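Local coordinates for putrescine aminotransferase (Halomonas elongata DSM 2581, PDB 6GWI), which probably transfers amino groups from amines such as putrescine to a carbonyl acceptor, using pyridoxal-5'-phosphate as cofactor, at residues T88-A93 / G322-A327; C101-A106 / G266-S271; G230-P235 / E369-G374. One frame throughout, in Å; residues are numbered along the deposited sequence.

Contact 1 of 3, residues T88-A93 / G322-A327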
# COMPACT_ATOMS: atom_id res chain seq x y z
N THR B 88 -0.87 -19.90 -6.11
CA THR B 88 -1.14 -20.28 -4.73
C THR B 88 -2.21 -19.39 -4.12
O THR B 88 -2.36 -18.22 -4.48
CB THR B 88 0.11 -20.19 -3.83
OG1 THR B 88 0.82 -18.97 -4.13
CG2 THR B 88 1.02 -21.38 -4.02
N THR B 89 -2.93 -19.96 -3.15
CA THR B 89 -3.80 -19.21 -2.27
C THR B 89 -3.63 -19.79 -0.87
O THR B 89 -2.79 -20.67 -0.64
CB THR B 89 -5.26 -19.26 -2.74
OG1 THR B 89 -6.04 -18.33 -1.97
CG2 THR B 89 -5.85 -20.66 -2.58
N HIS B 90 -4.42 -19.30 0.08
CA HIS B 90 -4.42 -19.85 1.43
C HIS B 90 -5.82 -19.72 2.00
O HIS B 90 -6.64 -18.97 1.47
CB HIS B 90 -3.38 -19.15 2.32
CG HIS B 90 -3.39 -17.66 2.21
ND1 HIS B 90 -4.44 -16.89 2.67
CD2 HIS B 90 -2.48 -16.79 1.71
CE1 HIS B 90 -4.18 -15.61 2.45
NE2 HIS B 90 -2.99 -15.53 1.86
N PRO B 91 -6.13 -20.45 3.07
CA PRO B 91 -7.53 -20.53 3.55
C PRO B 91 -8.11 -19.17 3.90
O PRO B 91 -9.29 -18.90 3.59
CB PRO B 91 -7.43 -21.43 4.79
CG PRO B 91 -6.24 -22.28 4.54
CD PRO B 91 -5.26 -21.41 3.77
N PRO B 92 -7.36 -18.28 4.56
CA PRO B 92 -7.94 -16.96 4.88
C PRO B 92 -8.37 -16.18 3.64
O PRO B 92 -9.47 -15.62 3.62
CB PRO B 92 -6.81 -16.25 5.64
CG PRO B 92 -6.04 -17.38 6.26
CD PRO B 92 -6.04 -18.46 5.20
N ALA B 93 -7.53 -16.14 2.61
CA ALA B 93 -7.91 -15.45 1.38
C ALA B 93 -9.18 -16.04 0.79
O ALA B 93 -10.11 -15.31 0.43
CB ALA B 93 -6.77 -15.53 0.37
N GLY B 322 -3.64 -10.10 -0.03
CA GLY B 322 -4.24 -11.27 0.58
C GLY B 322 -3.58 -11.74 1.85
O GLY B 322 -3.88 -12.84 2.31
N HIS B 323 -2.68 -10.94 2.43
CA HIS B 323 -1.90 -11.36 3.59
C HIS B 323 -2.74 -12.22 4.53
O HIS B 323 -3.75 -11.74 5.05
CB HIS B 323 -1.37 -10.14 4.35
CG HIS B 323 -0.34 -10.49 5.38
ND1 HIS B 323 -0.67 -11.09 6.58
CD2 HIS B 323 1.00 -10.33 5.40
CE1 HIS B 323 0.42 -11.28 7.29
NE2 HIS B 323 1.45 -10.83 6.59
N PRO B 324 -2.35 -13.47 4.78
CA PRO B 324 -3.28 -14.38 5.47
C PRO B 324 -3.65 -13.95 6.88
O PRO B 324 -4.79 -14.17 7.30
CB PRO B 324 -2.52 -15.72 5.46
CG PRO B 324 -1.08 -15.34 5.32
CD PRO B 324 -1.06 -14.12 4.47
N THR B 325 -2.73 -13.32 7.62
CA THR B 325 -3.08 -12.86 8.96
C THR B 325 -4.04 -11.67 8.89
O THR B 325 -5.01 -11.60 9.66
CB THR B 325 -1.82 -12.50 9.74
OG1 THR B 325 -0.99 -13.66 9.85
CG2 THR B 325 -2.18 -12.00 11.14
N CYS B 326 -3.78 -10.72 7.99
CA CYS B 326 -4.70 -9.60 7.82
C CYS B 326 -6.06 -10.07 7.32
O CYS B 326 -7.10 -9.57 7.77
CB CYS B 326 -4.10 -8.58 6.85
SG CYS B 326 -2.49 -7.94 7.35
N ALA B 327 -6.08 -11.03 6.39
CA ALA B 327 -7.34 -11.57 5.89
C ALA B 327 -8.10 -12.30 6.98
O ALA B 327 -9.34 -12.21 7.05
CB ALA B 327 -7.08 -12.51 4.71

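Contact 2 of 3, residues C101-A106 / G266-S271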
# COMPACT_ATOMS: atom_id res chain seq x y z
N CYS B 101 -17.65 -11.14 -1.11
CA CYS B 101 -18.48 -11.12 -2.30
C CYS B 101 -19.93 -11.47 -1.98
O CYS B 101 -20.84 -10.98 -2.65
CB CYS B 101 -17.89 -12.08 -3.34
SG CYS B 101 -16.22 -11.58 -3.86
N ASP B 102 -20.16 -12.29 -0.95
CA ASP B 102 -21.52 -12.57 -0.52
C ASP B 102 -22.19 -11.32 0.05
O ASP B 102 -23.41 -11.16 -0.08
CB ASP B 102 -21.53 -13.70 0.51
CG ASP B 102 -21.12 -15.03 -0.09
OD1 ASP B 102 -20.86 -15.09 -1.31
OD2 ASP B 102 -21.05 -16.03 0.66
N LEU B 103 -21.41 -10.42 0.66
CA LEU B 103 -21.97 -9.18 1.19
C LEU B 103 -22.09 -8.10 0.12
O LEU B 103 -22.88 -7.17 0.29
CB LEU B 103 -21.12 -8.65 2.34
CG LEU B 103 -21.04 -9.49 3.62
CD1 LEU B 103 -19.90 -8.99 4.50
CD2 LEU B 103 -22.35 -9.43 4.37
N ALA B 104 -21.35 -8.23 -0.98
CA ALA B 104 -21.36 -7.20 -2.00
C ALA B 104 -22.69 -7.19 -2.74
O ALA B 104 -23.43 -8.18 -2.73
CB ALA B 104 -20.21 -7.43 -2.98
N PRO B 105 -23.02 -6.08 -3.40
CA PRO B 105 -24.23 -6.04 -4.22
C PRO B 105 -24.20 -7.08 -5.33
O PRO B 105 -23.18 -7.72 -5.61
CB PRO B 105 -24.23 -4.62 -4.80
CG PRO B 105 -23.42 -3.83 -3.86
CD PRO B 105 -22.35 -4.76 -3.36
N ALA B 106 -25.35 -7.23 -5.99
CA ALA B 106 -25.47 -8.18 -7.08
C ALA B 106 -24.50 -7.83 -8.20
O ALA B 106 -24.20 -6.66 -8.45
CB ALA B 106 -26.90 -8.22 -7.61
N GLY B 266 -24.98 3.01 7.63
CA GLY B 266 -26.12 2.16 7.85
C GLY B 266 -26.30 1.07 6.83
O GLY B 266 -27.33 0.37 6.86
N GLU B 267 -25.35 0.89 5.92
CA GLU B 267 -25.39 -0.17 4.93
C GLU B 267 -24.01 -0.80 4.87
O GLU B 267 -23.02 -0.22 5.32
CB GLU B 267 -25.76 0.36 3.54
CG GLU B 267 -26.93 1.35 3.53
CD GLU B 267 -28.26 0.68 3.77
OE1 GLU B 267 -28.38 -0.54 3.53
OE2 GLU B 267 -29.20 1.38 4.21
N TRP B 268 -23.94 -2.00 4.30
CA TRP B 268 -22.65 -2.63 4.07
C TRP B 268 -21.81 -1.82 3.09
O TRP B 268 -20.58 -1.87 3.13
CB TRP B 268 -22.83 -4.05 3.56
CG TRP B 268 -23.24 -5.00 4.64
CD1 TRP B 268 -24.49 -5.48 4.87
CD2 TRP B 268 -22.39 -5.58 5.63
NE1 TRP B 268 -24.48 -6.33 5.95
CE2 TRP B 268 -23.21 -6.41 6.44
CE3 TRP B 268 -21.03 -5.49 5.92
CZ2 TRP B 268 -22.70 -7.14 7.51
CZ3 TRP B 268 -20.53 -6.22 6.99
CH2 TRP B 268 -21.36 -7.03 7.77
N PHE B 269 -22.47 -1.08 2.20
CA PHE B 269 -21.76 -0.23 1.24
C PHE B 269 -22.60 1.01 1.00
O PHE B 269 -23.83 0.93 0.92
CB PHE B 269 -21.49 -0.99 -0.06
CG PHE B 269 -20.65 -2.21 0.13
CD1 PHE B 269 -19.27 -2.11 0.25
CD2 PHE B 269 -21.23 -3.47 0.22
CE1 PHE B 269 -18.49 -3.23 0.44
CE2 PHE B 269 -20.45 -4.59 0.41
CZ PHE B 269 -19.08 -4.47 0.52
N GLY B 270 -21.94 2.16 0.92
CA GLY B 270 -22.65 3.39 0.60
C GLY B 270 -23.39 3.30 -0.72
O GLY B 270 -24.46 3.89 -0.88
N SER B 271 -22.83 2.56 -1.68
CA SER B 271 -23.51 2.33 -2.95
C SER B 271 -24.93 1.81 -2.73
O SER B 271 -25.85 2.15 -3.49
CB SER B 271 -22.71 1.33 -3.79
OG SER B 271 -21.53 1.92 -4.28

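Contact 3 of 3, residues G230-P235 / E369-G374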
# COMPACT_ATOMS: atom_id res chain seq x y z
N GLY B 230 -14.82 16.47 4.00
CA GLY B 230 -15.65 17.16 4.98
C GLY B 230 -17.00 16.54 5.28
O GLY B 230 -17.94 17.26 5.63
N ALA B 231 -17.12 15.22 5.15
CA ALA B 231 -18.36 14.51 5.44
C ALA B 231 -19.54 15.18 4.74
O ALA B 231 -20.52 15.60 5.36
CB ALA B 231 -18.61 14.40 6.94
N ILE B 232 -19.42 15.29 3.42
CA ILE B 232 -20.36 16.05 2.60
C ILE B 232 -21.35 15.06 2.01
O ILE B 232 -21.06 14.38 1.02
CB ILE B 232 -19.64 16.85 1.52
CG1 ILE B 232 -18.60 17.77 2.16
CG2 ILE B 232 -20.64 17.65 0.69
CD1 ILE B 232 -17.75 18.51 1.17
N MET B 233 -22.53 14.97 2.61
CA MET B 233 -23.61 14.19 2.01
C MET B 233 -24.25 15.00 0.88
O MET B 233 -24.57 16.17 1.08
CB MET B 233 -24.65 13.82 3.06
CG MET B 233 -24.08 13.06 4.24
SD MET B 233 -24.09 14.01 5.76
CE MET B 233 -22.93 13.09 6.76
N PRO B 234 -24.43 14.42 -0.30
CA PRO B 234 -25.01 15.18 -1.40
C PRO B 234 -26.50 15.35 -1.22
O PRO B 234 -27.13 14.64 -0.42
CB PRO B 234 -24.69 14.31 -2.63
CG PRO B 234 -24.70 12.93 -2.10
CD PRO B 234 -24.16 13.02 -0.68
N PRO B 235 -27.11 16.31 -1.92
CA PRO B 235 -28.58 16.37 -1.95
C PRO B 235 -29.16 15.06 -2.43
O PRO B 235 -28.53 14.30 -3.17
CB PRO B 235 -28.88 17.52 -2.92
CG PRO B 235 -27.63 18.35 -2.95
CD PRO B 235 -26.49 17.42 -2.67
N GLU B 369 -24.99 24.80 10.33
CA GLU B 369 -25.64 23.60 9.82
C GLU B 369 -25.12 22.40 10.60
O GLU B 369 -23.95 22.35 10.97
CB GLU B 369 -25.38 23.41 8.32
CG GLU B 369 -26.18 22.27 7.71
CD GLU B 369 -25.77 21.96 6.29
OE1 GLU B 369 -24.77 21.23 6.10
OE2 GLU B 369 -26.44 22.45 5.35
N ALA B 370 -26.01 21.43 10.84
CA ALA B 370 -25.65 20.14 11.40
C ALA B 370 -26.24 19.05 10.51
O ALA B 370 -27.43 19.10 10.19
CB ALA B 370 -26.15 19.99 12.84
N ARG B 371 -25.41 18.09 10.11
CA ARG B 371 -25.85 17.02 9.23
C ARG B 371 -25.23 15.71 9.67
O ARG B 371 -24.10 15.67 10.16
CB ARG B 371 -25.48 17.31 7.77
CG ARG B 371 -23.98 17.50 7.53
CD ARG B 371 -23.67 17.61 6.05
NE ARG B 371 -22.23 17.76 5.81
CZ ARG B 371 -21.59 18.92 5.77
NH1 ARG B 371 -22.24 20.06 5.95
NH2 ARG B 371 -20.28 18.94 5.55
N SER B 372 -25.96 14.62 9.47
CA SER B 372 -25.44 13.30 9.80
C SER B 372 -26.15 12.27 8.94
O SER B 372 -27.26 12.48 8.45
CB SER B 372 -25.61 12.98 11.29
OG SER B 372 -26.97 12.81 11.64
N LEU B 373 -25.48 11.13 8.76
CA LEU B 373 -26.04 9.97 8.08
C LEU B 373 -25.35 8.75 8.67
O LEU B 373 -24.12 8.69 8.68
CB LEU B 373 -25.83 10.05 6.57
CG LEU B 373 -26.32 8.85 5.75
CD1 LEU B 373 -27.81 8.60 5.98
CD2 LEU B 373 -26.03 9.05 4.27
N GLY B 374 -26.14 7.79 9.15
CA GLY B 374 -25.54 6.72 9.91
C GLY B 374 -24.74 7.30 11.07
O GLY B 374 -25.25 8.12 11.84

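Contact 1 of 3, residues T88-A93 / G322-A327
Pro-324 lays its CB over one face of the His-90 imidazole, 3.5 Å from the ring centroid and 13° off the ring normal. This is a CH-pi contact. Pro-324 CD meets the same ring off centre, 3.5 Å from His-90 NE2. The two side chains cross at about a right angle. His-90 CG stands between its backbone N and carbonyl carbon (chi1 46°), which folds the ring back so that Pro-92 N lies at its edge. The backbone of Gly-322 comes to the edge too. In the dimeric fold-type-I architecture of class-III aminotransferases, this joins the starts of helices 91-103 and 324-339. His-90 and His-323 are their N-cap residues. His-323 ND1 accepts weak capping bonds from Thr-325 N and Cys-326 N, while its NE2 bonds to Gly-290 O of the second subunit. Only the side-chain packing between the helices is looser. Pro-92 CB is 3.9 Å from Ala-327 CB, and Pro-92 CG is 4.0 Å from Pro-324 CB. Pro-92 CB still comes to 3.3 Å from Pro-324 O. This part is not open to solvent: Gln-75 of helix 66-78 touches both prolines. Val-33 of the second subunit packs on His-90.

Contact 2 of 3, residues C101-A106 / G266-S271
Leu-103 spreads its two methyl groups over the indole of Trp-268. The contact joins the C-terminal end of helix 91-103 to the loop that leads into helix 270-273, within the class-III aminotransferase fold. The leucine can be followed outward. Its CB points toward the loop but makes no close contact with it. CG is anti to the carbonyl carbon (chi1 -65°) and serves as the branch point. CD1 then reaches the outer part of the six-membered ring, 3.8 Å from Trp-268 CZ3. CD2 sits over the face of that ring, 3.9 Å from its centroid and 18° off the normal. Its nearest ring atom is Trp-268 CE2, at 3.8 Å. This is a CH-pi contact, and no hydrogen bond crosses between the two segments. The indole also touches Leu-337 and Glu-338 of helix 324-339 and Val-343 of helix 342-359. With an alanine in place of Trp-268, both methyls of Leu-103 would probably lose the flat surface they rest on, opening a gap beside the helix end.

Phe-269 carries the second half of the contact. Its ring turns an edge to the backbone just where the helix ends. Phe-269 CE2 lies 3.5 Å from Leu-103 O, which is near the ring plane. The same carbon is 3.7 Å from Ala-104 CA. Phe-262 meets this ring edge-to-face. The backbone beyond is fixed by Glu-257, whose carboxylate accepts from Gly-270 N and Ser-271 N. The Phe-269 side chain is about 12 Å from the bound pyridoxal-5'-phosphate. On the proline side, Phe-269 CD2 is 4.0 Å from Pro-105 CD.

Contact 3 of 3, residues G230-P235 / E369-G374
Arg-371 grips two successive backbone carbonyls of the loop with one edge of its guanidinium. Its chain is extended from CG to NE, which carries the charged end out to the loop. Arg-371 NE donates to Ala-231 O at 2.8 Å in a nearly straight bond (171°), with the oxygen in the guanidinium plane. Arg-371 NH2 donates to Gly-230 O at 2.9 Å, nearly along the C=O axis. A weak third bond runs from Arg-371 NH2 to Ala-231 O at 3.4 Å. Met-233 lies across the arginine's aliphatic part, its SD 3.6 Å from Arg-371 CD. The methionine then passes along the strand, with its CE 3.8 Å from Leu-373 N. Met-233 CG is 4.2 Å from Leu-373 CB.

In the next shell, Arg-371 NH1 forms a salt bridge to Glu-369 OE1 at 2.8 Å, again in the guanidinium plane, and a second one to Glu-380. Strand 367-373 is outermost within this chain in an antiparallel sheet. Backbone bonds to strand 376-381, including Arg-371 with Ala-378, hold it there. The contact ties it to the loop between strand 217-222 of the parallel sheet and helix 238-248. In that loop, Ile-232 bonds through its backbone to Gln-226.

The guanidinium is thus fixed in rotation by carbonyls and carboxylates together, and the two glutamates are likely to stabilise its positive charge.

Along the chain the segments come as 88-93, 101-106, 230-235, 266-271, 322-327 and 369-374. Contact 2 therefore lies within the span of contact 1, and contact 3 crosses both. Contacts 1 and 2 share helix 91-103, one at each end, with centres 22 Å apart. Helix 324-339 starts in contact 1 and touches contact 2 through Leu-337 and Glu-338. Contacts 2 and 3 have centres 20 Å apart; their nearest atoms are about 4 Å apart. Contacts 1 and 3 lie on opposite sides of the chain's centre, with centres 36 Å apart. Contact 1 lies at the subunit interface. Together the contacts join helix 91-103, helix 324-339 and strand 367-373 of one family domain.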